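Local coordinates for protein response regulator receiver modulated diguanylate cyclase with PAS/PAC sensor (Desulfovibrio desulfuricans subsp. desulfuricans, PDB 3CG0) that probably synthesises cyclic di-GMP as a sensory diguanylate cyclase, the part present here being its receiver domain, predicted to be phosphorylated, at residues 10-15 with 32-37; 59-64 with 86-91; 53-58 with 81-86. All coordinates share one frame; numbering follows the deposited sequence.

Contact 1: 10-15 with 32-37; sequences PGVLIV and LGYDVL
Gly11 and Val12 of strand 11-15 pair in parallel with Asp35 and Val36 of the sheet-edge strand 35-40, the short strand axes coming within 4.5 Å at an angle of 47°. Asp35 is gripped through both backbone groups: its N donates to Pro10 O over 3.1 Å and its O accepts from Val12 N over 2.9 Å. Val12 O then takes Leu37 N, so the ladder alternates between the strands as parallel pairing requires. Pro10, without an N-H, still serves as the first acceptor, and its ring lies against the edge of the Tyr34 ring, with CD 3.7 Å from Tyr34 CD1. Tyr34 CB meets Val12 CG2 at 3.9 Å; that methyl stands anti to the carbonyl carbon of Val12 (chi1 -176° for CG1), which turns it back toward the start of the strand. Val12 and Val36 share the sheet face under helix 19-32, where branched, apolar side chains fill the buried layer. On the face of Gly11 and Asp35, Leu37 CD2 lies 3.7 Å from Gly11 CA, against the backbone, a closeness that glycine permits. The carboxylate of Asp35 reaches solvent on that face. The chemistry is thus a parallel ladder of backbone hydrogen bonds with hydrocarbon packed on its Val12 and Val36 face, closing the beta-alpha-beta unit through helix 19-32 while tolerating a charge at the sheet's edge.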
ATOM      1  N   PRO C  10     -10.788  14.779 -15.320  1.00 66.43           N
ATOM      2  CA  PRO C  10     -11.353  15.549 -14.191  1.00 57.93           C
ATOM      3  C   PRO C  10     -12.212  16.762 -14.543  1.00 52.64           C
ATOM      4  O   PRO C  10     -11.963  17.431 -15.545  1.00 46.63           O
ATOM      5  CB  PRO C  10     -10.107  16.012 -13.435  1.00 59.94           C
ATOM      6  CG  PRO C  10      -9.108  14.969 -13.719  1.00 57.72           C
ATOM      7  CD  PRO C  10      -9.327  14.634 -15.162  1.00 65.42           C
ATOM      8  N   GLY C  11     -13.209  17.029 -13.698  1.00 46.16           N
ATOM      9  CA  GLY C  11     -14.140  18.134 -13.891  1.00 46.34           C
ATOM     10  C   GLY C  11     -13.774  19.372 -13.094  1.00 43.54           C
ATOM     11  O   GLY C  11     -13.820  19.368 -11.867  1.00 42.63           O
ATOM     12  N   VAL C  12     -13.428  20.437 -13.806  1.00 39.58           N
ATOM     13  CA  VAL C  12     -12.900  21.648 -13.198  1.00 39.39           C
ATOM     14  C   VAL C  12     -13.966  22.761 -13.165  1.00 39.30           C
ATOM     15  O   VAL C  12     -14.647  23.007 -14.150  1.00 40.88           O
ATOM     16  CB  VAL C  12     -11.602  22.104 -13.928  1.00 35.53           C
ATOM     17  CG1 VAL C  12     -10.972  23.303 -13.250  1.00 30.17           C
ATOM     18  CG2 VAL C  12     -10.571  20.941 -13.995  1.00 31.46           C
ATOM     19  N   LEU C  13     -14.111  23.411 -12.016  1.00 40.05           N
ATOM     20  CA  LEU C  13     -15.026  24.538 -11.863  1.00 40.24           C
ATOM     21  C   LEU C  13     -14.186  25.796 -11.621  1.00 38.92           C
ATOM     22  O   LEU C  13     -13.292  25.775 -10.782  1.00 36.92           O
ATOM     23  CB  LEU C  13     -15.986  24.241 -10.708  1.00 43.01           C
ATOM     24  CG  LEU C  13     -16.990  25.239 -10.126  1.00 53.55           C
ATOM     25  CD1 LEU C  13     -18.241  24.501  -9.692  1.00 52.50           C
ATOM     26  CD2 LEU C  13     -16.417  25.985  -8.948  1.00 58.83           C
ATOM     27  N   ILE C  14     -14.443  26.869 -12.376  1.00 35.40           N
ATOM     28  CA  ILE C  14     -13.640  28.095 -12.290  1.00 38.78           C
ATOM     29  C   ILE C  14     -14.472  29.226 -11.677  1.00 40.18           C
ATOM     30  O   ILE C  14     -15.612  29.448 -12.067  1.00 43.89           O
ATOM     31  CB  ILE C  14     -13.123  28.552 -13.669  1.00 40.39           C
ATOM     32  CG1 ILE C  14     -12.270  27.467 -14.334  1.00 45.30           C
ATOM     33  CG2 ILE C  14     -12.309  29.840 -13.557  1.00 44.24           C
ATOM     34  CD1 ILE C  14     -11.816  27.843 -15.744  1.00 43.85           C
ATOM     35  N   VAL C  15     -13.904  29.903 -10.688  1.00 35.00           N
ATOM     36  CA  VAL C  15     -14.521  31.069 -10.079  1.00 38.46           C
ATOM     37  C   VAL C  15     -13.549  32.225 -10.277  1.00 45.16           C
ATOM     38  O   VAL C  15     -12.495  32.270  -9.645  1.00 48.19           O
ATOM     39  CB  VAL C  15     -14.785  30.868  -8.578  1.00 40.69           C
ATOM     40  CG1 VAL C  15     -15.756  31.925  -8.065  1.00 31.59           C
ATOM     41  CG2 VAL C  15     -15.342  29.503  -8.308  1.00 33.19           C
ATOM     42  N   LEU C  32      -5.213  20.807 -21.954  1.00 55.77           N
ATOM     43  CA  LEU C  32      -4.636  19.762 -21.120  1.00 53.74           C
ATOM     44  C   LEU C  32      -5.505  18.503 -21.151  1.00 59.29           C
ATOM     45  O   LEU C  32      -5.019  17.395 -20.900  1.00 61.17           O
ATOM     46  CB  LEU C  32      -4.419  20.265 -19.684  1.00 51.09           C
ATOM     47  CG  LEU C  32      -3.260  21.262 -19.489  1.00 50.52           C
ATOM     48  CD1 LEU C  32      -3.355  21.984 -18.155  1.00 51.57           C
ATOM     49  CD2 LEU C  32      -1.889  20.585 -19.626  1.00 52.60           C
ATOM     50  N   GLY C  33      -6.784  18.682 -21.468  1.00 56.61           N
ATOM     51  CA  GLY C  33      -7.713  17.565 -21.593  1.00 60.13           C
ATOM     52  C   GLY C  33      -8.888  17.621 -20.631  1.00 62.12           C
ATOM     53  O   GLY C  33      -9.896  16.935 -20.841  1.00 62.62           O
ATOM     54  N   TYR C  34      -8.759  18.444 -19.587  1.00 56.87           N
ATOM     55  CA  TYR C  34      -9.769  18.565 -18.536  1.00 53.80           C
ATOM     56  C   TYR C  34     -11.105  19.056 -19.064  1.00 50.12           C
ATOM     57  O   TYR C  34     -11.165  19.862 -19.984  1.00 53.25           O
ATOM     58  CB  TYR C  34      -9.299  19.520 -17.430  1.00 52.47           C
ATOM     59  CG  TYR C  34      -8.028  19.103 -16.731  1.00 53.27           C
ATOM     60  CD1 TYR C  34      -8.014  18.024 -15.847  1.00 54.22           C
ATOM     61  CD2 TYR C  34      -6.842  19.804 -16.934  1.00 49.54           C
ATOM     62  CE1 TYR C  34      -6.842  17.636 -15.205  1.00 47.24           C
ATOM     63  CE2 TYR C  34      -5.672  19.434 -16.293  1.00 50.67           C
ATOM     64  CZ  TYR C  34      -5.680  18.352 -15.429  1.00 47.79           C
ATOM     65  OH  TYR C  34      -4.519  17.988 -14.801  1.00 51.24           O
ATOM     66  N   ASP C  35     -12.180  18.562 -18.471  1.00 50.48           N
ATOM     67  CA  ASP C  35     -13.505  19.066 -18.773  1.00 52.25           C
ATOM     68  C   ASP C  35     -13.777  20.243 -17.837  1.00 49.22           C
ATOM     69  O   ASP C  35     -13.734  20.086 -16.621  1.00 47.40           O
ATOM     70  CB  ASP C  35     -14.535  17.949 -18.562  1.00 57.69           C
ATOM     71  CG  ASP C  35     -15.921  18.296 -19.099  1.00 67.60           C
ATOM     72  OD1 ASP C  35     -16.102  19.345 -19.760  1.00 80.59           O
ATOM     73  OD2 ASP C  35     -16.848  17.498 -18.852  1.00 77.68           O
ATOM     74  N   VAL C  36     -14.024  21.430 -18.390  1.00 48.58           N
ATOM     75  CA  VAL C  36     -14.483  22.541 -17.543  1.00 42.81           C
ATOM     76  C   VAL C  36     -16.002  22.642 -17.505  1.00 42.55           C
ATOM     77  O   VAL C  36     -16.683  22.827 -18.520  1.00 39.28           O
ATOM     78  CB  VAL C  36     -13.676  23.895 -17.705  1.00 42.65           C
ATOM     79  CG1 VAL C  36     -12.719  23.858 -18.879  1.00 43.93           C
ATOM     80  CG2 VAL C  36     -14.579  25.151 -17.670  1.00 39.07           C
ATOM     81  N   LEU C  37     -16.511  22.463 -16.296  1.00 43.28           N
ATOM     82  CA  LEU C  37     -17.921  22.243 -16.041  1.00 40.56           C
ATOM     83  C   LEU C  37     -18.695  23.549 -15.895  1.00 46.52           C
ATOM     84  O   LEU C  37     -19.879  23.623 -16.238  1.00 52.61           O
ATOM     85  CB  LEU C  37     -18.066  21.400 -14.771  1.00 43.71           C
ATOM     86  CG  LEU C  37     -18.102  19.861 -14.809  1.00 49.19           C
ATOM     87  CD1 LEU C  37     -17.302  19.220 -15.933  1.00 46.43           C
ATOM     88  CD2 LEU C  37     -17.589  19.340 -13.502  1.00 37.64           C
TER

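Contact 2: 59-64 with 86-91; sequences LVDIML and IFITSS
The carboxylate of Asp61, the predicted phosphorylation site, is set beside a backbone carbonyl: OD1 lies 3.4 Å from Ile88 O, two acceptors with no hydrogen between them. What steadies OD1 comes from its own segment, for Met63 N donates to it over 3.1 Å on the lone pair away from the other oxygen, forming an Asx turn. Ile88 O is occupied as well, accepting from Ile62 N at 2.9 Å. Strands 57-61 and 85-89 run parallel, and Val60 supplies the other rungs, its N bonding to Ile86 O and its O accepting from Ile88 N. Leu59, Asp61, Ile86 and Ile88 share one face of the sheet, where Leu59 CD2 lies alongside Ile86 CB at 3.8 Å. The opposite face carries Val60 and Phe87. The Ile62 and Phe87 side chains cross at about a right angle, with Ile62 CD1 over one ring face, 4.2 Å from the centroid and 18° off the normal, a CH-pi contact. With CG1 anti to the backbone N (chi1 -160°) and the chain extended beyond it, CD1 arrives over the ring, while CG2 lies beside Thr89 CG2 at 3.9 Å. A beta-branched isoleucine suits this place, one branch serving the ring and the other the threonine. Phe97 and Ala100 of helix 94-101 close over this apolar patch. Glu16 brings a second carboxylate close to Asp61 OD2, and Lys111 makes a long, weak ion pair with it, a grouping consistent with the acidic pocket and nearby lysine of CheY-like receivers. A frame of backbone bonds and hydrocarbon thus holds the carboxylate at the C-terminal end of its strand, where phosphoryl transfer is predicted to occur.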
ATOM      1  N   LEU C  59     -11.102  26.022  -9.084  1.00 36.23           N
ATOM      2  CA  LEU C  59     -10.073  27.056  -9.165  1.00 35.61           C
ATOM      3  C   LEU C  59     -10.713  28.375  -8.806  1.00 37.17           C
ATOM      4  O   LEU C  59     -11.645  28.794  -9.468  1.00 37.54           O
ATOM      5  CB  LEU C  59      -9.461  27.127 -10.565  1.00 40.81           C
ATOM      6  CG  LEU C  59      -8.841  25.861 -11.166  1.00 42.87           C
ATOM      7  CD1 LEU C  59      -8.068  26.226 -12.409  1.00 39.62           C
ATOM      8  CD2 LEU C  59      -7.945  25.142 -10.179  1.00 34.55           C
ATOM      9  N   VAL C  60     -10.236  29.012  -7.739  1.00 39.30           N
ATOM     10  CA  VAL C  60     -10.891  30.208  -7.187  1.00 33.15           C
ATOM     11  C   VAL C  60      -9.939  31.394  -7.237  1.00 41.79           C
ATOM     12  O   VAL C  60      -8.758  31.268  -6.864  1.00 37.36           O
ATOM     13  CB  VAL C  60     -11.397  29.976  -5.724  1.00 35.10           C
ATOM     14  CG1 VAL C  60     -12.110  31.227  -5.164  1.00 27.00           C
ATOM     15  CG2 VAL C  60     -12.362  28.795  -5.652  1.00 28.90           C
ATOM     16  N   ASP C  61     -10.425  32.546  -7.706  1.00 36.23           N
ATOM     17  CA  ASP C  61      -9.591  33.740  -7.621  1.00 44.38           C
ATOM     18  C   ASP C  61      -9.661  34.267  -6.211  1.00 46.03           C
ATOM     19  O   ASP C  61     -10.750  34.563  -5.696  1.00 50.86           O
ATOM     20  CB  ASP C  61      -9.964  34.828  -8.625  1.00 45.98           C
ATOM     21  CG  ASP C  61      -8.788  35.754  -8.931  1.00 50.78           C
ATOM     22  OD1 ASP C  61      -8.274  36.423  -8.007  1.00 34.22           O
ATOM     23  OD2 ASP C  61      -8.349  35.794 -10.096  1.00 64.37           O
ATOM     24  N   ILE C  62      -8.490  34.376  -5.589  1.00 45.98           N
ATOM     25  CA  ILE C  62      -8.389  34.773  -4.193  1.00 42.21           C
ATOM     26  C   ILE C  62      -8.915  36.192  -3.989  1.00 46.90           C
ATOM     27  O   ILE C  62      -9.400  36.528  -2.914  1.00 49.88           O
ATOM     28  CB  ILE C  62      -6.933  34.586  -3.647  1.00 40.91           C
ATOM     29  CG1 ILE C  62      -6.920  34.517  -2.113  1.00 42.66           C
ATOM     30  CG2 ILE C  62      -5.949  35.656  -4.195  1.00 31.56           C
ATOM     31  CD1 ILE C  62      -5.699  33.810  -1.554  1.00 42.10           C
ATOM     32  N   MET C  63      -8.879  36.980  -5.064  1.00 54.77           N
ATOM     33  CA  MET C  63      -9.172  38.405  -5.024  1.00 58.58           C
ATOM     34  C   MET C  63     -10.593  38.785  -5.447  1.00 58.25           C
ATOM     35  O   MET C  63     -10.858  39.972  -5.670  1.00 60.47           O
ATOM     36  CB  MET C  63      -8.130  39.169  -5.858  1.00 63.04           C
ATOM     37  CG  MET C  63      -7.237  40.122  -5.050  1.00 74.95           C
ATOM     38  SD  MET C  63      -6.160  39.388  -3.794  1.00 78.69           S
ATOM     39  CE  MET C  63      -6.402  40.567  -2.469  1.00 71.14           C
ATOM     40  N   LEU C  64     -11.475  37.795  -5.553  1.00 56.49           N
ATOM     41  CA  LEU C  64     -12.880  38.043  -5.847  1.00 60.19           C
ATOM     42  C   LEU C  64     -13.484  39.039  -4.863  1.00 67.41           C
ATOM     43  O   LEU C  64     -13.133  39.054  -3.683  1.00 68.73           O
ATOM     44  CB  LEU C  64     -13.672  36.734  -5.823  1.00 59.32           C
ATOM     45  CG  LEU C  64     -13.909  36.059  -7.175  1.00 60.82           C
ATOM     46  CD1 LEU C  64     -14.922  34.933  -7.043  1.00 54.59           C
ATOM     47  CD2 LEU C  64     -14.363  37.076  -8.211  1.00 63.09           C
ATOM     48  N   ILE C  86      -7.623  25.123  -5.387  1.00 31.92           N
ATOM     49  CA  ILE C  86      -6.412  25.847  -5.733  1.00 40.29           C
ATOM     50  C   ILE C  86      -6.804  27.299  -5.893  1.00 42.00           C
ATOM     51  O   ILE C  86      -7.774  27.606  -6.592  1.00 46.13           O
ATOM     52  CB  ILE C  86      -5.774  25.316  -7.027  1.00 40.39           C
ATOM     53  CG1 ILE C  86      -5.589  23.801  -6.921  1.00 31.84           C
ATOM     54  CG2 ILE C  86      -4.443  26.043  -7.328  1.00 35.27           C
ATOM     55  CD1 ILE C  86      -4.880  23.185  -8.089  1.00 41.65           C
ATOM     56  N   PHE C  87      -6.093  28.194  -5.207  1.00 44.59           N
ATOM     57  CA  PHE C  87      -6.372  29.615  -5.357  1.00 39.21           C
ATOM     58  C   PHE C  87      -5.602  30.173  -6.523  1.00 37.27           C
ATOM     59  O   PHE C  87      -4.437  29.855  -6.714  1.00 35.94           O
ATOM     60  CB  PHE C  87      -6.012  30.413  -4.111  1.00 37.59           C
ATOM     61  CG  PHE C  87      -7.038  30.349  -3.026  1.00 41.48           C
ATOM     62  CD1 PHE C  87      -8.295  30.939  -3.183  1.00 31.57           C
ATOM     63  CD2 PHE C  87      -6.726  29.747  -1.816  1.00 39.67           C
ATOM     64  CE1 PHE C  87      -9.212  30.888  -2.171  1.00 31.85           C
ATOM     65  CE2 PHE C  87      -7.650  29.690  -0.786  1.00 41.48           C
ATOM     66  CZ  PHE C  87      -8.891  30.251  -0.960  1.00 29.25           C
ATOM     67  N   ILE C  88      -6.271  31.010  -7.301  1.00 38.74           N
ATOM     68  CA  ILE C  88      -5.636  31.781  -8.364  1.00 44.15           C
ATOM     69  C   ILE C  88      -5.304  33.157  -7.797  1.00 48.90           C
ATOM     70  O   ILE C  88      -6.186  33.855  -7.287  1.00 56.15           O
ATOM     71  CB  ILE C  88      -6.557  31.892  -9.607  1.00 46.75           C
ATOM     72  CG1 ILE C  88      -7.016  30.498 -10.080  1.00 45.94           C
ATOM     73  CG2 ILE C  88      -5.877  32.672 -10.713  1.00 42.34           C
ATOM     74  CD1 ILE C  88      -5.871  29.531 -10.454  1.00 43.18           C
ATOM     75  N   THR C  89      -4.032  33.537  -7.856  1.00 52.51           N
ATOM     76  CA  THR C  89      -3.582  34.749  -7.173  1.00 62.74           C
ATOM     77  C   THR C  89      -3.026  35.810  -8.118  1.00 68.70           C
ATOM     78  O   THR C  89      -2.571  35.506  -9.222  1.00 67.72           O
ATOM     79  CB  THR C  89      -2.498  34.458  -6.095  1.00 62.84           C
ATOM     80  OG1 THR C  89      -1.275  34.071  -6.730  1.00 67.27           O
ATOM     81  CG2 THR C  89      -2.938  33.373  -5.133  1.00 57.52           C
ATOM     82  N   SER C  90      -3.074  37.062  -7.674  1.00 77.70           N
ATOM     83  CA  SER C  90      -2.319  38.135  -8.310  1.00 85.85           C
ATOM     84  C   SER C  90      -1.698  39.061  -7.269  1.00 89.82           C
ATOM     85  O   SER C  90      -0.493  39.313  -7.291  1.00 89.35           O
ATOM     86  CB  SER C  90      -3.217  38.934  -9.256  1.00 86.11           C
ATOM     87  OG  SER C  90      -4.387  39.381  -8.593  1.00 85.59           O
ATOM     88  N   SER C  91      -2.526  39.566  -6.360  1.00 95.31           N
ATOM     89  CA  SER C  91      -2.085  40.585  -5.404  1.00 99.45           C
ATOM     90  C   SER C  91      -1.258  39.990  -4.258  1.00100.83           C
ATOM     91  O   SER C  91      -0.967  38.790  -4.248  1.00101.04           O
ATOM     92  CB  SER C  91      -3.294  41.371  -4.872  1.00101.60           C
ATOM     93  OG  SER C  91      -2.906  42.492  -4.095  1.00103.92           O
TER

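Contact 3: 53-58 with 81-86; sequences LRPDIA and CNLPII
Leu83 sends its side chain from the loop after helix 70-80 toward 53-58. Its CB aims at that segment, and the first atom to touch is CG, 4.1 Å from Pro55 CG. There the chain forks: CD1 presses on the backbone at Pro55 O, 3.3 Å away, whereas CD2 touches both Pro55 CG at 3.7 Å and Ala58 CB at 3.8 Å. Neither torsion is staggered (chi1 -98°, chi2 33°), and this turn brings both methyls up to one corner of the proline ring, CG. Leucine suits the place because its two branches serve a ring and a strand at once, and the small Ala58 suits it because CD1 of Ile85 also packs on that methyl. Leu77 of helix 70-80 packs on Leu83 and Ala58. The contact lies where a beta-alpha-beta crossover, the repeating element of the CheY-like fold, returns from that helix into strand 85-89, beside the start of strand 57-61. Pairing begins where Pro84 O accepts from Ala58 N over 3.2 Å, and Ala58 O then accepts from Ile86 N. Pro84 has no N-H to offer, and its CD instead rests 3.2 Å from Asp56 O. The carboxylate of Asp56 turns to the other neighbour, OD1 bonding to Gly11 N. On the face opposite Ala58, Ile57 CD1 meets Ile86 CD1 at 3.8 Å, beneath Ala125 and Ser121 of helix 115-132.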
ATOM      1  N   LEU C  53     -23.466  19.885 -10.775  1.00 73.56           N
ATOM      2  CA  LEU C  53     -22.547  19.512 -11.851  1.00 71.34           C
ATOM      3  C   LEU C  53     -21.331  18.686 -11.400  1.00 68.25           C
ATOM      4  O   LEU C  53     -20.536  18.247 -12.233  1.00 66.51           O
ATOM      5  CB  LEU C  53     -22.180  20.725 -12.735  1.00 71.64           C
ATOM      6  CG  LEU C  53     -21.182  21.855 -12.457  1.00 70.15           C
ATOM      7  CD1 LEU C  53     -21.576  23.067 -13.280  1.00 76.06           C
ATOM      8  CD2 LEU C  53     -21.052  22.248 -11.008  1.00 80.81           C
ATOM      9  N   ARG C  54     -21.230  18.462 -10.087  1.00 66.46           N
ATOM     10  CA  ARG C  54     -20.279  17.515  -9.466  1.00 64.88           C
ATOM     11  C   ARG C  54     -18.806  17.625  -9.907  1.00 57.91           C
ATOM     12  O   ARG C  54     -18.285  16.693 -10.535  1.00 57.29           O
ATOM     13  CB  ARG C  54     -20.757  16.067  -9.669  1.00 67.91           C
ATOM     14  CG  ARG C  54     -22.102  15.704  -9.027  1.00 72.49           C
ATOM     15  CD  ARG C  54     -22.610  14.342  -9.537  1.00 77.38           C
ATOM     16  NE  ARG C  54     -21.531  13.357  -9.679  1.00 95.04           N
ATOM     17  CZ  ARG C  54     -21.696  12.074 -10.009  1.00 99.56           C
ATOM     18  NH1 ARG C  54     -22.911  11.580 -10.230  1.00100.69           N
ATOM     19  NH2 ARG C  54     -20.636  11.279 -10.112  1.00 94.30           N
ATOM     20  N   PRO C  55     -18.129  18.748  -9.578  1.00 52.85           N
ATOM     21  CA  PRO C  55     -16.733  18.872 -10.004  1.00 48.70           C
ATOM     22  C   PRO C  55     -15.745  18.105  -9.126  1.00 49.21           C
ATOM     23  O   PRO C  55     -16.069  17.742  -7.999  1.00 50.86           O
ATOM     24  CB  PRO C  55     -16.473  20.380  -9.927  1.00 53.16           C
ATOM     25  CG  PRO C  55     -17.439  20.885  -8.891  1.00 47.96           C
ATOM     26  CD  PRO C  55     -18.588  19.934  -8.822  1.00 51.77           C
ATOM     27  N   ASP C  56     -14.553  17.856  -9.662  1.00 47.08           N
ATOM     28  CA  ASP C  56     -13.482  17.194  -8.933  1.00 44.33           C
ATOM     29  C   ASP C  56     -12.598  18.211  -8.212  1.00 40.51           C
ATOM     30  O   ASP C  56     -11.902  17.864  -7.269  1.00 45.07           O
ATOM     31  CB  ASP C  56     -12.632  16.340  -9.884  1.00 43.75           C
ATOM     32  CG  ASP C  56     -13.398  15.145 -10.440  1.00 50.04           C
ATOM     33  OD1 ASP C  56     -14.013  15.273 -11.519  1.00 50.65           O
ATOM     34  OD2 ASP C  56     -13.403  14.084  -9.785  1.00 55.99           O
ATOM     35  N   ILE C  57     -12.628  19.461  -8.666  1.00 39.10           N
ATOM     36  CA  ILE C  57     -11.758  20.519  -8.151  1.00 30.83           C
ATOM     37  C   ILE C  57     -12.318  21.903  -8.524  1.00 34.88           C
ATOM     38  O   ILE C  57     -13.066  22.037  -9.489  1.00 34.28           O
ATOM     39  CB  ILE C  57     -10.284  20.354  -8.665  1.00 35.30           C
ATOM     40  CG1 ILE C  57      -9.323  21.275  -7.906  1.00 30.35           C
ATOM     41  CG2 ILE C  57     -10.195  20.538 -10.187  1.00 27.45           C
ATOM     42  CD1 ILE C  57      -7.888  20.891  -7.991  1.00 24.35           C
ATOM     43  N   ALA C  58     -11.967  22.918  -7.742  1.00 33.56           N
ATOM     44  CA  ALA C  58     -12.404  24.281  -8.001  1.00 35.67           C
ATOM     45  C   ALA C  58     -11.198  25.201  -8.034  1.00 33.22           C
ATOM     46  O   ALA C  58     -10.357  25.149  -7.131  1.00 37.05           O
ATOM     47  CB  ALA C  58     -13.391  24.732  -6.922  1.00 35.36           C
ATOM     48  N   CYS C  81     -19.017  20.934  -0.423  1.00 61.09           N
ATOM     49  CA  CYS C  81     -19.002  20.089  -1.625  1.00 58.69           C
ATOM     50  C   CYS C  81     -17.797  19.171  -1.620  1.00 57.03           C
ATOM     51  O   CYS C  81     -17.604  18.389  -2.557  1.00 59.05           O
ATOM     52  CB  CYS C  81     -18.970  20.937  -2.899  1.00 60.15           C
ATOM     53  SG  CYS C  81     -20.135  22.305  -2.963  1.00 60.48           S
ATOM     54  N   ASN C  82     -16.996  19.290  -0.561  1.00 54.42           N
ATOM     55  CA  ASN C  82     -15.729  18.566  -0.377  1.00 58.50           C
ATOM     56  C   ASN C  82     -14.751  18.640  -1.566  1.00 56.11           C
ATOM     57  O   ASN C  82     -14.057  17.671  -1.895  1.00 56.03           O
ATOM     58  CB  ASN C  82     -15.961  17.115   0.074  1.00 63.39           C
ATOM     59  CG  ASN C  82     -14.837  16.604   0.958  1.00 72.66           C
ATOM     60  OD1 ASN C  82     -13.954  15.871   0.502  1.00 78.79           O
ATOM     61  ND2 ASN C  82     -14.838  17.027   2.221  1.00 74.03           N
ATOM     62  N   LEU C  83     -14.729  19.809  -2.202  1.00 51.58           N
ATOM     63  CA  LEU C  83     -13.848  20.094  -3.314  1.00 41.47           C
ATOM     64  C   LEU C  83     -12.494  20.497  -2.780  1.00 41.58           C
ATOM     65  O   LEU C  83     -12.403  21.272  -1.822  1.00 42.77           O
ATOM     66  CB  LEU C  83     -14.400  21.259  -4.150  1.00 40.34           C
ATOM     67  CG  LEU C  83     -15.213  21.057  -5.430  1.00 47.46           C
ATOM     68  CD1 LEU C  83     -16.074  19.804  -5.399  1.00 45.14           C
ATOM     69  CD2 LEU C  83     -16.069  22.292  -5.701  1.00 44.47           C
ATOM     70  N   PRO C  84     -11.429  19.962  -3.390  1.00 39.38           N
ATOM     71  CA  PRO C  84     -10.110  20.546  -3.249  1.00 36.77           C
ATOM     72  C   PRO C  84     -10.061  21.914  -3.931  1.00 34.62           C
ATOM     73  O   PRO C  84     -10.717  22.126  -4.945  1.00 32.74           O
ATOM     74  CB  PRO C  84      -9.204  19.591  -4.013  1.00 37.39           C
ATOM     75  CG  PRO C  84     -10.001  18.382  -4.295  1.00 38.21           C
ATOM     76  CD  PRO C  84     -11.435  18.760  -4.235  1.00 37.36           C
ATOM     77  N   ILE C  85      -9.238  22.800  -3.388  1.00 31.41           N
ATOM     78  CA  ILE C  85      -9.168  24.179  -3.801  1.00 37.27           C
ATOM     79  C   ILE C  85      -7.758  24.548  -4.199  1.00 38.76           C
ATOM     80  O   ILE C  85      -6.818  24.327  -3.435  1.00 37.72           O
ATOM     81  CB  ILE C  85      -9.579  25.121  -2.637  1.00 28.40           C
ATOM     82  CG1 ILE C  85     -11.016  24.819  -2.175  1.00 24.97           C
ATOM     83  CG2 ILE C  85      -9.418  26.586  -3.048  1.00 38.16           C
ATOM     84  CD1 ILE C  85     -12.060  24.766  -3.305  1.00 26.64           C
ATOM     85  N   ILE C  86      -7.623  25.123  -5.387  1.00 31.92           N
ATOM     86  CA  ILE C  86      -6.412  25.847  -5.733  1.00 40.29           C
ATOM     87  C   ILE C  86      -6.804  27.299  -5.893  1.00 42.00           C
ATOM     88  O   ILE C  86      -7.774  27.606  -6.592  1.00 46.13           O
ATOM     89  CB  ILE C  86      -5.774  25.316  -7.027  1.00 40.39           C
ATOM     90  CG1 ILE C  86      -5.589  23.801  -6.921  1.00 31.84           C
ATOM     91  CG2 ILE C  86      -4.443  26.043  -7.328  1.00 35.27           C
ATOM     92  CD1 ILE C  86      -4.880  23.185  -8.089  1.00 41.65           C
TER

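In the fold
All three contacts belong to one parallel sheet, with strand 57-61 common to contacts 2 and 3 and strand 11-15 lying between it and the edge strand of contact 1. Contacts 2 and 3 share Ile86 and follow the same strand pair, their centres about 15 Å apart. Contact 1 lies about 10 Å from contact 3 and about 16 Å from contact 2, centre to centre. Strand 11-15 is tied by probable hydrogen bonds of 2.8 Å each to contact 2, Leu13 O to Leu59 N and Leu59 O to Val15 N, and to contact 3, Gly11 O to Asp56 N. Asp61, the predicted phosphoacceptor, sits in contact 2; contact 3 lies at the opposite, N-terminal end of the shared strands.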